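Local coordinates for acetone carboxylase alpha subunit (Xanthobacter autotrophicus Py2, PDB 5M45), which forms the alpha subunit of a multi-subunit carboxylase and belongs to the hydantoinase B/oxoprolinase family, at residues T23-E26 with H27-L31; Q503-A506 with S507-G510; E635-A638 with V639-I643. All coordinates share one frame; numbering follows the deposited sequence.

Interaction 1: residues T23-E26 with H27-L31; sequences TLKE and HRDRL
K25 and D29 join in an i to i+4 salt bridge, with K25 NZ 3.0 Å from D29 OD2 on the syn lone pair of that oxygen. The lysine chain leaves with CG anti to the backbone N (chi1 -177°), on the side of D29, and runs extended so that CG and CE pass OD2; a bend at the last torsion then turns NZ in to it. E124, on helix 111-124, is a second salt-bridge partner of NZ, so the lysine lies between two acids and its positive charge is probably favoured. At the start of helix 24-38, T23 and E26 form a capping box: E26 N gives a bond of 3.0 Å to T23 OG1, while T23 N reaches E26 OE1 at 3.1 Å from above the carboxylate plane. Backbone bonds from H27 N to T23 O and from R28 N to L24 O continue the first turn. H27 lays its CB 3.3 Å from T23 O and sends its ring away from the 23-26 segment, where NE2 bonds to Y265 OH and ND1 to E22. L24, on the buried side, packs against I123, L166 and W169.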
ATOM      1  N   THR A  23      20.949 -24.769  11.258  1.00 16.54           N
ATOM      2  CA  THR A  23      20.103 -23.616  10.853  1.00 16.09           C
ATOM      3  C   THR A  23      18.940 -24.094   9.949  1.00 15.41           C
ATOM      4  O   THR A  23      18.985 -25.191   9.371  1.00 14.90           O
ATOM      5  CB  THR A  23      20.896 -22.514  10.069  1.00 16.31           C
ATOM      6  OG1 THR A  23      21.359 -23.025   8.799  1.00 16.32           O
ATOM      7  CG2 THR A  23      22.088 -22.011  10.888  1.00 16.81           C
ATOM      8  N   LEU A  24      17.912 -23.263   9.840  1.00 15.10           N
ATOM      9  CA  LEU A  24      16.804 -23.543   8.888  1.00 15.02           C
ATOM     10  C   LEU A  24      17.307 -23.842   7.471  1.00 15.26           C
ATOM     11  O   LEU A  24      16.864 -24.815   6.845  1.00 15.09           O
ATOM     12  CB  LEU A  24      15.786 -22.400   8.874  1.00 14.67           C
ATOM     13  CG  LEU A  24      14.887 -22.222  10.096  1.00 14.40           C
ATOM     14  CD1 LEU A  24      14.214 -20.855  10.020  1.00 14.37           C
ATOM     15  CD2 LEU A  24      13.836 -23.312  10.212  1.00 14.02           C
ATOM     16  N   LYS A  25      18.229 -23.025   6.972  1.00 16.27           N
ATOM     17  CA  LYS A  25      18.762 -23.200   5.602  1.00 16.96           C
ATOM     18  C   LYS A  25      19.622 -24.469   5.473  1.00 16.84           C
ATOM     19  O   LYS A  25      19.482 -25.191   4.494  1.00 16.62           O
ATOM     20  CB  LYS A  25      19.554 -21.959   5.136  1.00 18.13           C
ATOM     21  CG  LYS A  25      20.056 -22.082   3.688  1.00 19.08           C
ATOM     22  CD  LYS A  25      20.561 -20.772   3.114  1.00 20.20           C
ATOM     23  CE  LYS A  25      21.379 -20.949   1.822  1.00 21.21           C
ATOM     24  NZ  LYS A  25      20.629 -21.753   0.808  1.00 21.65           N
ATOM     25  N   GLU A  26      20.484 -24.744   6.462  1.00 17.07           N
ATOM     26  CA  GLU A  26      21.301 -25.977   6.477  1.00 17.49           C
ATOM     27  C   GLU A  26      20.406 -27.220   6.423  1.00 17.11           C
ATOM     28  O   GLU A  26      20.679 -28.158   5.641  1.00 16.90           O
ATOM     29  CB  GLU A  26      22.214 -26.045   7.712  1.00 18.28           C
ATOM     30  CG  GLU A  26      23.460 -25.158   7.616  1.00 19.06           C
ATOM     31  CD  GLU A  26      24.182 -24.946   8.945  1.00 20.00           C
ATOM     32  OE1 GLU A  26      23.665 -25.419   9.999  1.00 20.05           O
ATOM     33  OE2 GLU A  26      25.266 -24.291   8.896  1.00 20.46           O
ATOM     34  N   HIS A  27      19.337 -27.201   7.231  1.00 16.43           N
ATOM     35  CA  HIS A  27      18.384 -28.290   7.334  1.00 16.01           C
ATOM     36  C   HIS A  27      17.664 -28.547   5.988  1.00 15.88           C
ATOM     37  O   HIS A  27      17.685 -29.653   5.448  1.00 16.00           O
ATOM     38  CB  HIS A  27      17.381 -27.960   8.454  1.00 15.66           C
ATOM     39  CG  HIS A  27      16.397 -29.054   8.766  1.00 15.62           C
ATOM     40  ND1 HIS A  27      16.768 -30.242   9.369  1.00 15.79           N
ATOM     41  CD2 HIS A  27      15.055 -29.121   8.614  1.00 15.04           C
ATOM     42  CE1 HIS A  27      15.698 -30.986   9.569  1.00 15.41           C
ATOM     43  NE2 HIS A  27      14.647 -30.331   9.116  1.00 14.99           N
ATOM     44  N   ARG A  28      17.042 -27.512   5.447  1.00 15.69           N
ATOM     45  CA  ARG A  28      16.358 -27.633   4.152  1.00 15.34           C
ATOM     46  C   ARG A  28      17.317 -28.038   3.019  1.00 16.22           C
ATOM     47  O   ARG A  28      16.998 -28.926   2.245  1.00 16.19           O
ATOM     48  CB  ARG A  28      15.595 -26.359   3.780  1.00 14.89           C
ATOM     49  CG  ARG A  28      14.892 -26.499   2.434  1.00 14.63           C
ATOM     50  CD  ARG A  28      13.865 -25.454   2.129  1.00 14.32           C
ATOM     51  NE  ARG A  28      13.227 -25.740   0.840  1.00 14.34           N
ATOM     52  CZ  ARG A  28      13.612 -25.260  -0.348  1.00 14.72           C
ATOM     53  NH1 ARG A  28      14.644 -24.419  -0.462  1.00 14.99           N
ATOM     54  NH2 ARG A  28      12.957 -25.622  -1.443  1.00 14.96           N
ATOM     55  N   ASP A  29      18.491 -27.409   2.930  1.00 17.02           N
ATOM     56  CA  ASP A  29      19.447 -27.746   1.859  1.00 18.18           C
ATOM     57  C   ASP A  29      19.863 -29.243   1.880  1.00 18.40           C
ATOM     58  O   ASP A  29      19.987 -29.862   0.806  1.00 18.25           O
ATOM     59  CB  ASP A  29      20.683 -26.836   1.880  1.00 19.10           C
ATOM     60  CG  ASP A  29      20.391 -25.386   1.420  1.00 19.76           C
ATOM     61  OD1 ASP A  29      19.293 -25.048   0.923  1.00 20.52           O
ATOM     62  OD2 ASP A  29      21.280 -24.533   1.585  1.00 20.45           O
ATOM     63  N   ARG A  30      20.064 -29.806   3.084  1.00 18.50           N
ATOM     64  CA  ARG A  30      20.418 -31.228   3.262  1.00 18.76           C
ATOM     65  C   ARG A  30      19.283 -32.109   2.738  1.00 18.36           C
ATOM     66  O   ARG A  30      19.512 -33.048   1.978  1.00 18.62           O
ATOM     67  CB  ARG A  30      20.737 -31.555   4.749  1.00 18.84           C
ATOM     68  CG  ARG A  30      20.906 -33.046   5.037  1.00 19.73           C
ATOM     69  CD  ARG A  30      21.447 -33.367   6.430  1.00 20.25           C
ATOM     70  NE  ARG A  30      20.506 -32.935   7.481  1.00 19.73           N
ATOM     71  CZ  ARG A  30      19.474 -33.640   7.956  1.00 19.59           C
ATOM     72  NH1 ARG A  30      19.161 -34.817   7.491  1.00 20.06           N
ATOM     73  NH2 ARG A  30      18.738 -33.162   8.967  1.00 19.23           N
ATOM     74  N   LEU A  31      18.060 -31.776   3.109  1.00 17.57           N
ATOM     75  CA  LEU A  31      16.887 -32.532   2.659  1.00 17.53           C
ATOM     76  C   LEU A  31      16.632 -32.448   1.145  1.00 17.49           C
ATOM     77  O   LEU A  31      16.285 -33.459   0.517  1.00 17.67           O
ATOM     78  CB  LEU A  31      15.646 -32.113   3.440  1.00 17.07           C
ATOM     79  CG  LEU A  31      15.707 -32.275   4.967  1.00 17.28           C
ATOM     80  CD1 LEU A  31      14.371 -31.812   5.571  1.00 17.16           C
ATOM     81  CD2 LEU A  31      15.992 -33.682   5.394  1.00 17.71           C
TER

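Interaction 2: residues Q503-A506 with S507-G510; sequences QIKA and SSGG
S508 meets K505 through its hydroxyl: OG donates to K505 O over 2.7 Å, with the donor tilted 24° from the carbonyl plane. The same carbonyl oxygen also receives S508 N, but weakly, at 3.4 Å. Backbone and side chain of one serine thus both grip one acceptor, and they close a type II beta turn that runs from K505 to S508 with A506 and S507 at its corners. S507 has positive phi (65°), as the third position of such a turn requires. The serine hydroxyl can reach back because chi1 (59°) places OG between the backbone N and the carbonyl carbon, within bonding distance of K505 O. There it also lies against the lysine stem, 3.6 Å from K505 CB, while S508 CB packs 3.8 Å from K505 CG.

A second shell fixes these groups. S508 OG is hydrogen-bonded to G519 N as well, and a backbone bond joins K505 to G519, so the turn is tied to the chain leading into strand 520-526. The lysine bends at chi2 and carries its ammonium away from the 507-510 segment to E521, with which it forms a salt bridge, and to Y558 OH; Y621 adds a cation-pi contact. S507 OG bonds to L649 N.

In this buried setting the hydroxyl of S508 is engaged twice, as donor to K505 O and as acceptor from G519 N, while the acid and the aromatic ring around K505 NZ would offset the cost of burying its charge.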
ATOM      1  N   GLN A 503     -32.397 -18.461  -9.403  1.00 14.01           N
ATOM      2  CA  GLN A 503     -32.947 -19.426 -10.384  1.00 14.20           C
ATOM      3  C   GLN A 503     -31.811 -20.248 -11.012  1.00 14.17           C
ATOM      4  O   GLN A 503     -30.729 -19.721 -11.286  1.00 13.55           O
ATOM      5  CB  GLN A 503     -33.687 -18.645 -11.482  1.00 14.60           C
ATOM      6  CG  GLN A 503     -34.494 -19.457 -12.471  1.00 15.09           C
ATOM      7  CD  GLN A 503     -35.253 -18.626 -13.509  1.00 15.56           C
ATOM      8  OE1 GLN A 503     -36.194 -17.940 -13.170  1.00 16.17           O
ATOM      9  NE2 GLN A 503     -34.845 -18.688 -14.774  1.00 15.80           N
ATOM     10  N   ILE A 504     -32.090 -21.519 -11.306  1.00 14.21           N
ATOM     11  CA  ILE A 504     -31.183 -22.353 -12.091  1.00 14.14           C
ATOM     12  C   ILE A 504     -31.037 -21.736 -13.509  1.00 14.32           C
ATOM     13  O   ILE A 504     -32.018 -21.240 -14.085  1.00 14.29           O
ATOM     14  CB  ILE A 504     -31.718 -23.805 -12.184  1.00 14.35           C
ATOM     15  CG1 ILE A 504     -31.706 -24.471 -10.805  1.00 14.39           C
ATOM     16  CG2 ILE A 504     -30.908 -24.615 -13.201  1.00 14.39           C
ATOM     17  CD1 ILE A 504     -32.406 -25.814 -10.766  1.00 14.63           C
ATOM     18  N   LYS A 505     -29.807 -21.725 -14.050  1.00 14.43           N
ATOM     19  CA  LYS A 505     -29.497 -20.968 -15.313  1.00 14.46           C
ATOM     20  C   LYS A 505     -29.694 -21.870 -16.545  1.00 14.33           C
ATOM     21  O   LYS A 505     -28.829 -22.687 -16.863  1.00 14.79           O
ATOM     22  CB  LYS A 505     -28.067 -20.373 -15.282  1.00 14.39           C
ATOM     23  CG  LYS A 505     -27.734 -19.442 -16.459  1.00 14.54           C
ATOM     24  CD  LYS A 505     -28.553 -18.159 -16.431  1.00 14.73           C
ATOM     25  CE  LYS A 505     -28.169 -17.223 -17.547  1.00 14.76           C
ATOM     26  NZ  LYS A 505     -29.322 -16.352 -17.892  1.00 15.01           N
ATOM     27  N   ALA A 506     -30.833 -21.718 -17.211  1.00 14.18           N
ATOM     28  CA  ALA A 506     -31.186 -22.556 -18.356  1.00 14.19           C
ATOM     29  C   ALA A 506     -30.182 -22.426 -19.501  1.00 13.85           C
ATOM     30  O   ALA A 506     -29.723 -21.340 -19.824  1.00 13.81           O
ATOM     31  CB  ALA A 506     -32.591 -22.217 -18.841  1.00 14.36           C
ATOM     32  N   SER A 507     -29.827 -23.575 -20.067  1.00 13.67           N
ATOM     33  CA  SER A 507     -28.932 -23.708 -21.233  1.00 13.31           C
ATOM     34  C   SER A 507     -27.507 -23.244 -20.974  1.00 12.94           C
ATOM     35  O   SER A 507     -26.756 -22.984 -21.941  1.00 12.98           O
ATOM     36  CB  SER A 507     -29.565 -23.117 -22.521  1.00 13.41           C
ATOM     37  OG  SER A 507     -30.639 -23.932 -23.010  1.00 13.64           O
ATOM     38  N   SER A 508     -27.083 -23.202 -19.690  1.00 12.54           N
ATOM     39  CA  SER A 508     -25.697 -22.871 -19.351  1.00 12.34           C
ATOM     40  C   SER A 508     -24.760 -24.111 -19.379  1.00 12.32           C
ATOM     41  O   SER A 508     -23.596 -24.007 -19.766  1.00 12.33           O
ATOM     42  CB  SER A 508     -25.598 -22.121 -18.017  1.00 12.17           C
ATOM     43  OG  SER A 508     -26.139 -22.867 -16.949  1.00 12.43           O
ATOM     44  N   GLY A 509     -25.253 -25.274 -18.952  1.00 12.43           N
ATOM     45  CA  GLY A 509     -24.441 -26.493 -18.951  1.00 12.38           C
ATOM     46  C   GLY A 509     -24.109 -26.935 -20.371  1.00 12.56           C
ATOM     47  O   GLY A 509     -24.954 -26.809 -21.305  1.00 12.75           O
ATOM     48  N   GLY A 510     -22.868 -27.400 -20.561  1.00 12.47           N
ATOM     49  CA  GLY A 510     -22.375 -27.804 -21.870  1.00 12.44           C
ATOM     50  C   GLY A 510     -23.115 -29.023 -22.409  1.00 12.62           C
ATOM     51  O   GLY A 510     -23.261 -30.034 -21.712  1.00 12.48           O
TER

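Interaction 3: residues E635-A638 with V639-I643; sequences EPQA and VADDI
V639 N approaches E635 O only weakly, at 3.5 Å, and is weakly bonded to P636 O as well, after which helix 636-645 settles into i to i+4 bonds, with A640 N 3.2 Å from P636 O in the carbonyl plane and D641 N 2.9 Å from Q637 O.

The main side-chain bond runs from Q637 to D641, again four residues on. Q637 NE2 lies 2.9 Å from D641 OD1 with an N-H...O angle of 164°. The acceptor sits in the amide plane of the glutamine, whereas the carboxylate oxygen is met from above its own plane, and the two flat groups are turned 47° apart. The glutamine gets there by a bend: CG stands anti to the backbone N, then chi2 (58°) folds the amide back across the aspartate, the two chains meeting at about a right angle. This folding also brings NE2 to 3.9 Å from A640 CB, so the A640 methyl lies off the face of the amide, near its nitrogen. V639 CB packs 3.5 Å from P636 O. D642, by contrast, directs its carboxylate to R515 and R634, both salt-bridged to OD2, which probably favours its charged form.

E635 occupies the N-cap position, and P636 opens the first turn, where a proline costs no helical hydrogen bond because its missing N-H would have had no acceptor within the helix. P636, Q637 and A640 touch V671 of strand 669-671, and P636 also meets T676 and R680 on helix 673-690. V639 packs against A653 and Y657 of helix 652-657, which I643 touches too, next to its contact with Y669 of strand 669-671.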
ATOM      1  N   GLU A 635     -30.008 -39.784 -24.012  1.00 20.24           N
ATOM      2  CA  GLU A 635     -31.301 -40.412 -23.793  1.00 21.65           C
ATOM      3  C   GLU A 635     -32.449 -39.417 -24.006  1.00 20.46           C
ATOM      4  O   GLU A 635     -32.479 -38.389 -23.316  1.00 19.47           O
ATOM      5  CB  GLU A 635     -31.329 -41.045 -22.389  1.00 24.58           C
ATOM      6  CG  GLU A 635     -32.333 -42.184 -22.222  1.00 28.25           C
ATOM      7  CD  GLU A 635     -32.019 -43.465 -23.096  1.00 32.10           C
ATOM      8  OE1 GLU A 635     -32.876 -43.821 -24.003  1.00 35.84           O
ATOM      9  OE2 GLU A 635     -30.925 -44.137 -22.882  1.00 35.45           O
ATOM     10  N   PRO A 636     -33.372 -39.673 -24.967  1.00 19.74           N
ATOM     11  CA  PRO A 636     -34.418 -38.658 -25.216  1.00 19.18           C
ATOM     12  C   PRO A 636     -35.232 -38.199 -23.995  1.00 18.55           C
ATOM     13  O   PRO A 636     -35.512 -37.014 -23.879  1.00 17.67           O
ATOM     14  CB  PRO A 636     -35.294 -39.277 -26.288  1.00 19.77           C
ATOM     15  CG  PRO A 636     -34.344 -40.161 -27.038  1.00 20.10           C
ATOM     16  CD  PRO A 636     -33.421 -40.747 -25.977  1.00 19.89           C
ATOM     17  N   GLN A 637     -35.557 -39.113 -23.082  1.00 18.29           N
ATOM     18  CA  GLN A 637     -36.304 -38.748 -21.862  1.00 18.05           C
ATOM     19  C   GLN A 637     -35.515 -37.748 -20.987  1.00 17.56           C
ATOM     20  O   GLN A 637     -36.110 -36.911 -20.332  1.00 17.18           O
ATOM     21  CB  GLN A 637     -36.713 -40.007 -21.064  1.00 18.26           C
ATOM     22  CG  GLN A 637     -37.658 -39.755 -19.884  1.00 18.39           C
ATOM     23  CD  GLN A 637     -38.947 -39.076 -20.329  1.00 18.52           C
ATOM     24  OE1 GLN A 637     -39.634 -39.535 -21.252  1.00 18.71           O
ATOM     25  NE2 GLN A 637     -39.269 -37.957 -19.715  1.00 18.49           N
ATOM     26  N   ALA A 638     -34.186 -37.825 -20.999  1.00 17.13           N
ATOM     27  CA  ALA A 638     -33.362 -36.897 -20.207  1.00 16.89           C
ATOM     28  C   ALA A 638     -33.440 -35.460 -20.757  1.00 16.55           C
ATOM     29  O   ALA A 638     -33.343 -34.499 -19.984  1.00 16.54           O
ATOM     30  CB  ALA A 638     -31.900 -37.374 -20.132  1.00 16.64           C
ATOM     31  N   VAL A 639     -33.625 -35.326 -22.077  1.00 16.67           N
ATOM     32  CA  VAL A 639     -33.844 -34.033 -22.718  1.00 16.46           C
ATOM     33  C   VAL A 639     -35.217 -33.492 -22.261  1.00 17.00           C
ATOM     34  O   VAL A 639     -35.303 -32.348 -21.809  1.00 16.85           O
ATOM     35  CB  VAL A 639     -33.706 -34.085 -24.261  1.00 16.36           C
ATOM     36  CG1 VAL A 639     -33.964 -32.714 -24.883  1.00 16.40           C
ATOM     37  CG2 VAL A 639     -32.322 -34.579 -24.675  1.00 16.09           C
ATOM     38  N   ALA A 640     -36.277 -34.297 -22.333  1.00 17.44           N
ATOM     39  CA  ALA A 640     -37.596 -33.854 -21.861  1.00 17.99           C
ATOM     40  C   ALA A 640     -37.572 -33.447 -20.357  1.00 18.03           C
ATOM     41  O   ALA A 640     -38.104 -32.382 -19.981  1.00 17.98           O
ATOM     42  CB  ALA A 640     -38.642 -34.931 -22.100  1.00 18.51           C
ATOM     43  N   ASP A 641     -36.924 -34.265 -19.524  1.00 18.14           N
ATOM     44  CA  ASP A 641     -36.755 -33.948 -18.088  1.00 18.42           C
ATOM     45  C   ASP A 641     -36.033 -32.606 -17.889  1.00 17.93           C
ATOM     46  O   ASP A 641     -36.439 -31.808 -17.054  1.00 17.70           O
ATOM     47  CB  ASP A 641     -35.955 -35.036 -17.339  1.00 18.68           C
ATOM     48  CG  ASP A 641     -36.677 -36.390 -17.279  1.00 19.37           C
ATOM     49  OD1 ASP A 641     -37.885 -36.493 -17.586  1.00 20.57           O
ATOM     50  OD2 ASP A 641     -36.028 -37.404 -16.949  1.00 20.23           O
ATOM     51  N   ASP A 642     -34.980 -32.371 -18.669  1.00 17.41           N
ATOM     52  CA  ASP A 642     -34.233 -31.093 -18.619  1.00 17.24           C
ATOM     53  C   ASP A 642     -35.094 -29.868 -18.970  1.00 17.30           C
ATOM     54  O   ASP A 642     -34.974 -28.823 -18.308  1.00 16.94           O
ATOM     55  CB  ASP A 642     -33.014 -31.123 -19.548  1.00 16.85           C
ATOM     56  CG  ASP A 642     -31.825 -31.863 -18.972  1.00 16.80           C
ATOM     57  OD1 ASP A 642     -31.818 -32.178 -17.768  1.00 16.47           O
ATOM     58  OD2 ASP A 642     -30.845 -32.107 -19.744  1.00 16.61           O
ATOM     59  N   ILE A 643     -35.938 -29.993 -20.005  1.00 17.34           N
ATOM     60  CA  ILE A 643     -36.844 -28.897 -20.361  1.00 17.77           C
ATOM     61  C   ILE A 643     -37.842 -28.643 -19.233  1.00 18.04           C
ATOM     62  O   ILE A 643     -38.017 -27.485 -18.827  1.00 17.79           O
ATOM     63  CB  ILE A 643     -37.575 -29.151 -21.693  1.00 18.27           C
ATOM     64  CG1 ILE A 643     -36.538 -29.270 -22.829  1.00 18.28           C
ATOM     65  CG2 ILE A 643     -38.579 -28.034 -22.006  1.00 18.39           C
ATOM     66  CD1 ILE A 643     -37.082 -29.974 -24.047  1.00 18.68           C
TER

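How the interactions relate
The three contacts follow one another along the chain, and each is local. Interactions 1 and 3 both lie at the N-terminal ends of helices, 24-38 and 636-645, whereas interaction 2 is a beta turn in the connection from strand 497-504, an outermost strand of its sheet within the chain, to strand 520-526. Interaction 1 lies across the chain's centre from the others, about 52 Å from interaction 2 and about 61 Å from interaction 3 between centres. Interactions 2 and 3 are neighbours, with centres about 14 Å and nearest atoms about 7 Å apart. Y647 links them, bonding to S507 through the backbone and touching D642, within one region of the subunit.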